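Local coordinates for protein tapirin (Caldicellulosiruptor kristjanssonii, PDB 6N2B) that is a cellulose-binding protein whose calcium-carrying beta-helical C-terminal domain probably helps the cell adhere to cellulose, at residues Ala208-Gly213 and Phe415-Arg420; Thr434-Val439 and Ile463-Ser468. One frame throughout, in Å; residues are numbered along the deposited sequence.

Contact 1. Residues Ala208-Gly213 and Phe415-Arg420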
ATOM      1  N   ALA A 208       4.193   2.344  -8.406  1.00 18.23           N
ATOM      2  CA  ALA A 208       5.295   3.071  -7.797  1.00 18.20           C
ATOM      3  C   ALA A 208       6.207   2.109  -7.045  1.00 21.12           C
ATOM      4  O   ALA A 208       7.442   2.234  -7.090  1.00 19.00           O
ATOM      5  CB  ALA A 208       4.755   4.159  -6.875  1.00 13.90           C
ATOM      6  N   VAL A 209       5.618   1.120  -6.382  1.00 13.59           N
ATOM      7  CA  VAL A 209       6.366   0.061  -5.723  1.00 17.54           C
ATOM      8  C   VAL A 209       5.796  -1.266  -6.206  1.00 16.28           C
ATOM      9  O   VAL A 209       4.628  -1.574  -5.951  1.00 19.23           O
ATOM     10  CB  VAL A 209       6.292   0.164  -4.188  1.00 14.23           C
ATOM     11  CG1 VAL A 209       7.094  -0.941  -3.529  1.00 13.89           C
ATOM     12  CG2 VAL A 209       6.796   1.499  -3.726  1.00 10.71           C
ATOM     13  N   TYR A 210       6.608  -2.042  -6.906  1.00 17.65           N
ATOM     14  CA  TYR A 210       6.262  -3.415  -7.254  1.00 19.02           C
ATOM     15  C   TYR A 210       7.257  -4.316  -6.547  1.00 16.12           C
ATOM     16  O   TYR A 210       8.449  -4.291  -6.863  1.00 24.25           O
ATOM     17  CB  TYR A 210       6.299  -3.637  -8.763  1.00 14.18           C
ATOM     18  CG  TYR A 210       5.796  -4.998  -9.181  1.00 21.31           C
ATOM     19  CD1 TYR A 210       6.636  -6.105  -9.172  1.00 21.61           C
ATOM     20  CD2 TYR A 210       4.476  -5.180  -9.592  1.00 22.10           C
ATOM     21  CE1 TYR A 210       6.179  -7.346  -9.552  1.00 18.40           C
ATOM     22  CE2 TYR A 210       4.006  -6.423  -9.977  1.00 13.41           C
ATOM     23  CZ  TYR A 210       4.862  -7.501  -9.956  1.00 20.92           C
ATOM     24  OH  TYR A 210       4.410  -8.749 -10.349  1.00 24.39           O
ATOM     25  N   SER A 211       6.782  -5.102  -5.596  1.00 13.98           N
ATOM     26  CA  SER A 211       7.643  -5.996  -4.831  1.00 15.50           C
ATOM     27  C   SER A 211       7.203  -7.433  -5.078  1.00 21.46           C
ATOM     28  O   SER A 211       6.093  -7.825  -4.694  1.00 20.15           O
ATOM     29  CB  SER A 211       7.598  -5.660  -3.343  1.00 14.72           C
ATOM     30  OG  SER A 211       8.313  -4.474  -3.079  1.00 17.90           O
ATOM     31  N   ARG A 212       8.071  -8.212  -5.730  1.00 23.65           N
ATOM     32  CA  ARG A 212       7.778  -9.623  -5.955  1.00 21.69           C
ATOM     33  C   ARG A 212       7.727 -10.377  -4.635  1.00 19.02           C
ATOM     34  O   ARG A 212       6.863 -11.241  -4.432  1.00 16.08           O
ATOM     35  CB  ARG A 212       8.824 -10.226  -6.894  1.00 25.24           C
ATOM     36  CG  ARG A 212       8.612 -11.698  -7.201  1.00 35.29           C
ATOM     37  CD  ARG A 212       9.330 -12.110  -8.478  1.00 42.37           C
ATOM     38  NE  ARG A 212      10.458 -12.988  -8.179  1.00 59.37           N
ATOM     39  CZ  ARG A 212      10.354 -14.277  -7.856  1.00 67.94           C
ATOM     40  NH1 ARG A 212       9.163 -14.874  -7.812  1.00 43.33           N
ATOM     41  NH2 ARG A 212      11.456 -14.974  -7.595  1.00 79.52           N
ATOM     42  N   GLY A 213       8.633 -10.054  -3.723  1.00 18.55           N
ATOM     43  CA  GLY A 213       8.561 -10.598  -2.387  1.00 21.34           C
ATOM     44  C   GLY A 213       7.907  -9.616  -1.440  1.00 25.90           C
ATOM     45  O   GLY A 213       6.868  -9.031  -1.759  1.00 25.12           O
ATOM     46  N   PHE A 415      -5.458 -13.559 -10.405  1.00 34.43           N
ATOM     47  CA  PHE A 415      -4.366 -13.098 -11.255  1.00 35.25           C
ATOM     48  C   PHE A 415      -3.037 -13.569 -10.676  1.00 38.81           C
ATOM     49  O   PHE A 415      -2.721 -13.278  -9.512  1.00 33.00           O
ATOM     50  CB  PHE A 415      -4.391 -11.579 -11.392  1.00 35.45           C
ATOM     51  CG  PHE A 415      -3.539 -11.067 -12.502  1.00 36.15           C
ATOM     52  CD1 PHE A 415      -4.024 -11.008 -13.796  1.00 34.74           C
ATOM     53  CD2 PHE A 415      -2.243 -10.650 -12.258  1.00 30.65           C
ATOM     54  CE1 PHE A 415      -3.233 -10.531 -14.823  1.00 34.62           C
ATOM     55  CE2 PHE A 415      -1.448 -10.176 -13.284  1.00 27.59           C
ATOM     56  CZ  PHE A 415      -1.943 -10.116 -14.567  1.00 25.11           C
ATOM     57  N   ASP A 416      -2.265 -14.310 -11.487  1.00 35.18           N
ATOM     58  CA  ASP A 416      -0.963 -14.840 -11.072  1.00 34.82           C
ATOM     59  C   ASP A 416       0.119 -13.846 -11.507  1.00 32.76           C
ATOM     60  O   ASP A 416       0.743 -13.970 -12.563  1.00 28.18           O
ATOM     61  CB  ASP A 416      -0.754 -16.234 -11.655  1.00 35.30           C
ATOM     62  CG  ASP A 416       0.573 -16.860 -11.243  1.00 41.13           C
ATOM     63  OD1 ASP A 416       1.353 -16.214 -10.508  1.00 41.10           O
ATOM     64  OD2 ASP A 416       0.832 -18.012 -11.661  1.00 37.47           O
ATOM     65  N   PHE A 417       0.335 -12.837 -10.651  1.00 36.50           N
ATOM     66  CA  PHE A 417       1.268 -11.754 -10.956  1.00 26.37           C
ATOM     67  C   PHE A 417       2.629 -12.297 -11.360  1.00 31.54           C
ATOM     68  O   PHE A 417       3.248 -11.801 -12.308  1.00 27.09           O
ATOM     69  CB  PHE A 417       1.417 -10.822  -9.747  1.00 20.12           C
ATOM     70  CG  PHE A 417       0.303  -9.817  -9.604  1.00 31.23           C
ATOM     71  CD1 PHE A 417      -0.846 -10.128  -8.878  1.00 36.74           C
ATOM     72  CD2 PHE A 417       0.402  -8.559 -10.184  1.00 25.80           C
ATOM     73  CE1 PHE A 417      -1.875  -9.213  -8.741  1.00 21.72           C
ATOM     74  CE2 PHE A 417      -0.632  -7.631 -10.050  1.00 23.90           C
ATOM     75  CZ  PHE A 417      -1.766  -7.961  -9.327  1.00 26.23           C
ATOM     76  N   ASP A 418       3.103 -13.324 -10.658  1.00 29.05           N
ATOM     77  CA  ASP A 418       4.425 -13.866 -10.946  1.00 31.46           C
ATOM     78  C   ASP A 418       4.497 -14.462 -12.337  1.00 30.06           C
ATOM     79  O   ASP A 418       5.562 -14.450 -12.959  1.00 38.32           O
ATOM     80  CB  ASP A 418       4.780 -14.925  -9.919  1.00 44.40           C
ATOM     81  CG  ASP A 418       5.701 -14.409  -8.872  1.00 47.37           C
ATOM     82  OD1 ASP A 418       6.741 -13.831  -9.268  1.00 70.26           O
ATOM     83  OD2 ASP A 418       5.388 -14.579  -7.669  1.00 45.50           O
ATOM     84  N   SER A 419       3.378 -14.986 -12.834  1.00 29.43           N
ATOM     85  CA  SER A 419       3.370 -15.644 -14.131  1.00 31.24           C
ATOM     86  C   SER A 419       3.696 -14.688 -15.272  1.00 28.77           C
ATOM     87  O   SER A 419       4.045 -15.145 -16.365  1.00 30.97           O
ATOM     88  CB  SER A 419       2.010 -16.298 -14.366  1.00 27.74           C
ATOM     89  OG  SER A 419       1.006 -15.326 -14.570  1.00 31.13           O
ATOM     90  N   ARG A 420       3.605 -13.378 -15.046  1.00 21.50           N
ATOM     91  CA  ARG A 420       3.792 -12.419 -16.123  1.00 25.11           C
ATOM     92  C   ARG A 420       5.256 -12.138 -16.446  1.00 27.83           C
ATOM     93  O   ARG A 420       5.530 -11.439 -17.432  1.00 28.46           O
ATOM     94  CB  ARG A 420       3.079 -11.112 -15.775  1.00 25.23           C
ATOM     95  CG  ARG A 420       1.676 -11.309 -15.270  1.00 23.46           C
ATOM     96  CD  ARG A 420       0.859 -12.170 -16.215  1.00 26.41           C
ATOM     97  NE  ARG A 420       0.744 -11.609 -17.563  1.00 26.65           N
ATOM     98  CZ  ARG A 420       0.179 -12.249 -18.589  1.00 29.72           C
ATOM     99  NH1 ARG A 420       0.110 -11.680 -19.778  1.00 19.08           N
ATOM    100  NH2 ARG A 420      -0.321 -13.472 -18.421  1.00 49.99           N
TER
HETATM  101  O   HOH W   1       2.768  -9.063 -13.038  0.85 18.32           O
HETATM  102  O   HOH W   2       4.970 -11.717  -6.560  0.90 28.00           O

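Contact 2. Residues Thr434-Val439 and Ile463-Ser468. With CA (calcium ion), chain C.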
ATOM      1  N   THR A 434      30.572  -1.414 -10.569  1.00 30.71           N
ATOM      2  CA  THR A 434      30.733  -2.711 -11.222  1.00 34.29           C
ATOM      3  C   THR A 434      29.676  -3.722 -10.786  1.00 28.89           C
ATOM      4  O   THR A 434      29.538  -4.766 -11.432  1.00 34.37           O
ATOM      5  CB  THR A 434      32.164  -3.257 -10.998  1.00 36.58           C
ATOM      6  OG1 THR A 434      32.357  -3.649  -9.637  1.00 30.32           O
ATOM      7  CG2 THR A 434      33.213  -2.192 -11.344  1.00 39.60           C
ATOM      8  N   THR A 435      28.909  -3.418  -9.738  1.00 35.41           N
ATOM      9  CA  THR A 435      27.772  -4.238  -9.323  1.00 29.23           C
ATOM     10  C   THR A 435      26.505  -3.935 -10.115  1.00 26.51           C
ATOM     11  O   THR A 435      25.668  -4.829 -10.297  1.00 27.65           O
ATOM     12  CB  THR A 435      27.497  -4.018  -7.838  1.00 26.83           C
ATOM     13  OG1 THR A 435      28.650  -4.412  -7.090  1.00 36.91           O
ATOM     14  CG2 THR A 435      26.273  -4.814  -7.373  1.00 40.50           C
ATOM     15  N   LEU A 436      26.342  -2.699 -10.593  1.00 26.23           N
ATOM     16  CA  LEU A 436      25.102  -2.250 -11.212  1.00 24.71           C
ATOM     17  C   LEU A 436      25.172  -2.299 -12.733  1.00 22.83           C
ATOM     18  O   LEU A 436      26.242  -2.273 -13.338  1.00 27.84           O
ATOM     19  CB  LEU A 436      24.758  -0.825 -10.785  1.00 16.73           C
ATOM     20  CG  LEU A 436      24.775  -0.441  -9.312  1.00 19.36           C
ATOM     21  CD1 LEU A 436      24.429   1.047  -9.161  1.00 16.06           C
ATOM     22  CD2 LEU A 436      23.804  -1.305  -8.539  1.00 19.42           C
ATOM     23  N   GLY A 437      23.996  -2.383 -13.345  1.00 21.90           N
ATOM     24  CA  GLY A 437      23.846  -2.070 -14.746  1.00 24.76           C
ATOM     25  C   GLY A 437      22.776  -1.009 -14.910  1.00 18.52           C
ATOM     26  O   GLY A 437      21.976  -0.763 -14.013  1.00 28.60           O
ATOM     27  N   SER A 438      22.768  -0.377 -16.073  1.00 16.38           N
ATOM     28  CA  SER A 438      21.708   0.579 -16.328  1.00 19.08           C
ATOM     29  C   SER A 438      21.478   0.727 -17.824  1.00 16.92           C
ATOM     30  O   SER A 438      22.329   0.382 -18.646  1.00 17.46           O
ATOM     31  CB  SER A 438      22.019   1.944 -15.698  1.00 15.61           C
ATOM     32  OG  SER A 438      23.258   2.446 -16.159  1.00 17.26           O
ATOM     33  N   VAL A 439      20.291   1.234 -18.144  1.00 20.18           N
ATOM     34  CA  VAL A 439      19.911   1.742 -19.455  1.00 16.89           C
ATOM     35  C   VAL A 439      19.315   3.129 -19.247  1.00 18.43           C
ATOM     36  O   VAL A 439      18.562   3.339 -18.289  1.00 23.01           O
ATOM     37  CB  VAL A 439      18.888   0.809 -20.127  1.00 21.32           C
ATOM     38  CG1 VAL A 439      18.233   1.481 -21.340  1.00 16.03           C
ATOM     39  CG2 VAL A 439      19.549  -0.510 -20.478  1.00 13.93           C
ATOM     40  N   ILE A 463      25.616   7.004  -7.371  1.00 19.06           N
ATOM     41  CA  ILE A 463      26.349   8.176  -7.848  1.00 20.58           C
ATOM     42  C   ILE A 463      27.372   7.771  -8.914  1.00 26.29           C
ATOM     43  O   ILE A 463      27.484   8.413  -9.970  1.00 24.29           O
ATOM     44  CB  ILE A 463      27.024   8.902  -6.666  1.00 22.04           C
ATOM     45  CG1 ILE A 463      25.981   9.467  -5.706  1.00 18.38           C
ATOM     46  CG2 ILE A 463      27.921  10.006  -7.150  1.00 16.98           C
ATOM     47  CD1 ILE A 463      26.532   9.691  -4.331  1.00 18.13           C
ATOM     48  N   THR A 464      28.124   6.694  -8.660  1.00 15.12           N
ATOM     49  CA  THR A 464      29.071   6.209  -9.658  1.00 19.42           C
ATOM     50  C   THR A 464      28.362   5.841 -10.960  1.00 19.29           C
ATOM     51  O   THR A 464      28.704   6.355 -12.034  1.00 20.59           O
ATOM     52  CB  THR A 464      29.855   5.008  -9.116  1.00 24.25           C
ATOM     53  OG1 THR A 464      30.593   5.394  -7.948  1.00 29.43           O
ATOM     54  CG2 THR A 464      30.829   4.487 -10.159  1.00 17.42           C
ATOM     55  N   GLU A 465      27.362   4.960 -10.882  1.00 16.86           N
ATOM     56  CA  GLU A 465      26.729   4.447 -12.091  1.00 17.90           C
ATOM     57  C   GLU A 465      26.061   5.558 -12.893  1.00 21.09           C
ATOM     58  O   GLU A 465      26.273   5.668 -14.106  1.00 26.34           O
ATOM     59  CB  GLU A 465      25.713   3.366 -11.740  1.00 17.17           C
ATOM     60  CG  GLU A 465      25.034   2.773 -12.956  1.00 17.80           C
ATOM     61  CD  GLU A 465      25.883   1.688 -13.584  1.00 25.42           C
ATOM     62  OE1 GLU A 465      26.910   1.347 -12.951  1.00 26.12           O
ATOM     63  OE2 GLU A 465      25.530   1.179 -14.682  1.00 19.25           O
ATOM     64  N   VAL A 466      25.251   6.395 -12.242  1.00 14.66           N
ATOM     65  CA  VAL A 466      24.507   7.415 -12.981  1.00 20.90           C
ATOM     66  C   VAL A 466      25.461   8.360 -13.716  1.00 20.40           C
ATOM     67  O   VAL A 466      25.307   8.607 -14.917  1.00 22.60           O
ATOM     68  CB  VAL A 466      23.551   8.179 -12.039  1.00 29.09           C
ATOM     69  CG1 VAL A 466      23.042   9.441 -12.691  1.00 19.31           C
ATOM     70  CG2 VAL A 466      22.358   7.298 -11.628  1.00 17.27           C
ATOM     71  N   ASN A 467      26.466   8.889 -13.014  1.00 17.56           N
ATOM     72  CA  ASN A 467      27.408   9.821 -13.638  1.00 18.84           C
ATOM     73  C   ASN A 467      28.140   9.200 -14.814  1.00 19.79           C
ATOM     74  O   ASN A 467      28.465   9.890 -15.786  1.00 19.41           O
ATOM     75  CB  ASN A 467      28.452  10.291 -12.623  1.00 20.06           C
ATOM     76  CG  ASN A 467      27.982  11.451 -11.812  1.00 27.03           C
ATOM     77  OD1 ASN A 467      27.838  12.580 -12.314  1.00 19.61           O
ATOM     78  ND2 ASN A 467      27.762  11.193 -10.516  1.00 20.13           N
ATOM     79  N   SER A 468      28.478   7.919 -14.716  1.00 22.76           N
ATOM     80  CA  SER A 468      29.192   7.297 -15.818  1.00 23.32           C
ATOM     81  C   SER A 468      28.347   7.296 -17.090  1.00 24.74           C
ATOM     82  O   SER A 468      28.871   7.504 -18.192  1.00 25.96           O
ATOM     83  CB  SER A 468      29.591   5.879 -15.438  1.00 22.65           C
ATOM     84  OG  SER A 468      28.426   5.061 -15.379  1.00 28.79           O
TER
HETATM   85 CA    CA C 601      27.959  -0.466 -14.283  1.00 51.62          CA

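Contact 1. Residues Ala208-Gly213 and Phe415-Arg420
Arg212, just after strand 207-211, forms a salt bridge with Asp418 of the short 3-10 turn 417-420. NH1 of Arg212 donates to OD1 of Asp418 at 3.0 Å, with an N-H...O angle of 152°. The bond is not coplanar. Guanidinium and carboxylate are turned 76° against each other, and NH1 meets OD1 from above the carboxylate plane. The same oxygen sits beside the end of the arginine's aliphatic chain. The arginine chain bends at chi3 (110°), which turns its head onto the acid. With an alanine at Arg212, Asp418 would probably lose its charged mate here, and its carboxylate would be freer to turn. A water adds a second link: it donates to O of Arg212 and, weakly, to OD2 of Asp418.

Tyr210 and Phe417 meet deeper in, where their side chains cross obliquely. OH of Tyr210 rests 3.7 Å from CB of Phe417. CD2 of Phe417 sits at the edge of the tyrosine ring, near its plane, 4.2 Å from CE2 of Tyr210. Another water joins OH of Tyr210 to O of Phe417, to which it donates.

Each of the two rings stacks with Tyr229 of the neighbouring strand 227-230. Strand 207-211 runs parallel to strands 227-230 and 510-513, on either side of it. The loop after helix 408-413 thus lies against strand 207-211 and the residue that follows it, beside strand 227-230.

Contact 2. Residues Thr434-Val439 and Ile463-Ser468
The calcium site joins residues 434-439 to helix 459-470, and Glu465 is the helix residue that reaches the ion. OE1 of Glu465 binds calcium at 2.5 Å. From the other segment, the backbone O of Leu436 binds it at 2.7 Å. The other carboxylate oxygen, OE2 of Glu465, lies farther from the ion, at 3.0 Å, and takes a hydrogen bond from OG of Ser438, also 3.0 Å long. That bond uses the anti lone pair of OE2, on the side away from OE1. One carboxylate is thus held at both oxygens, by metal and by hydroxyl, which limits its rotation.

The glutamate leaves the helix with CG anti to the backbone N (chi1 -179°), then bends at chi2 (83°) to bring its carboxylate to the ion. Leu436 passes across the aliphatic part of Glu465 at a slant, with CD1 of Leu436 3.7 Å from CB of Glu465. Lys469, one turn on in the helix, hydrogen-bonds to OG of Ser438. It forms only a long, weak ion pair with OE2 of Glu465.

Backbone oxygens of Asp429, Val431 and Ala433 and OD1 of Asp429 complete the six protein ligands. Such a mixture of backbone carbonyls and acidic side chains is common in protein calcium sites. A role in holding the loop before the strand to the helix beside it is consistent with the geometry.

Contacts 1 and 2 follow each other along the chain. The loop after helix 408-413 supplies residues 415-420 to contact 1. It then runs on to the calcium ligands and to strand 436-441, where contact 2 opens. The two contacts do not touch: their centres are about 25 Å apart and their nearest atoms about 16 Å. Strands connect them, because 436-441 pairs with 448-453, which continues through 478-483 and 510-513 to 207-211. The centre of contact 1 is about 13 Å from the centre of the chain, that of contact 2 about 29 Å. Of the two, only contact 2 takes part in the metal site, with two of the five calcium-binding residues.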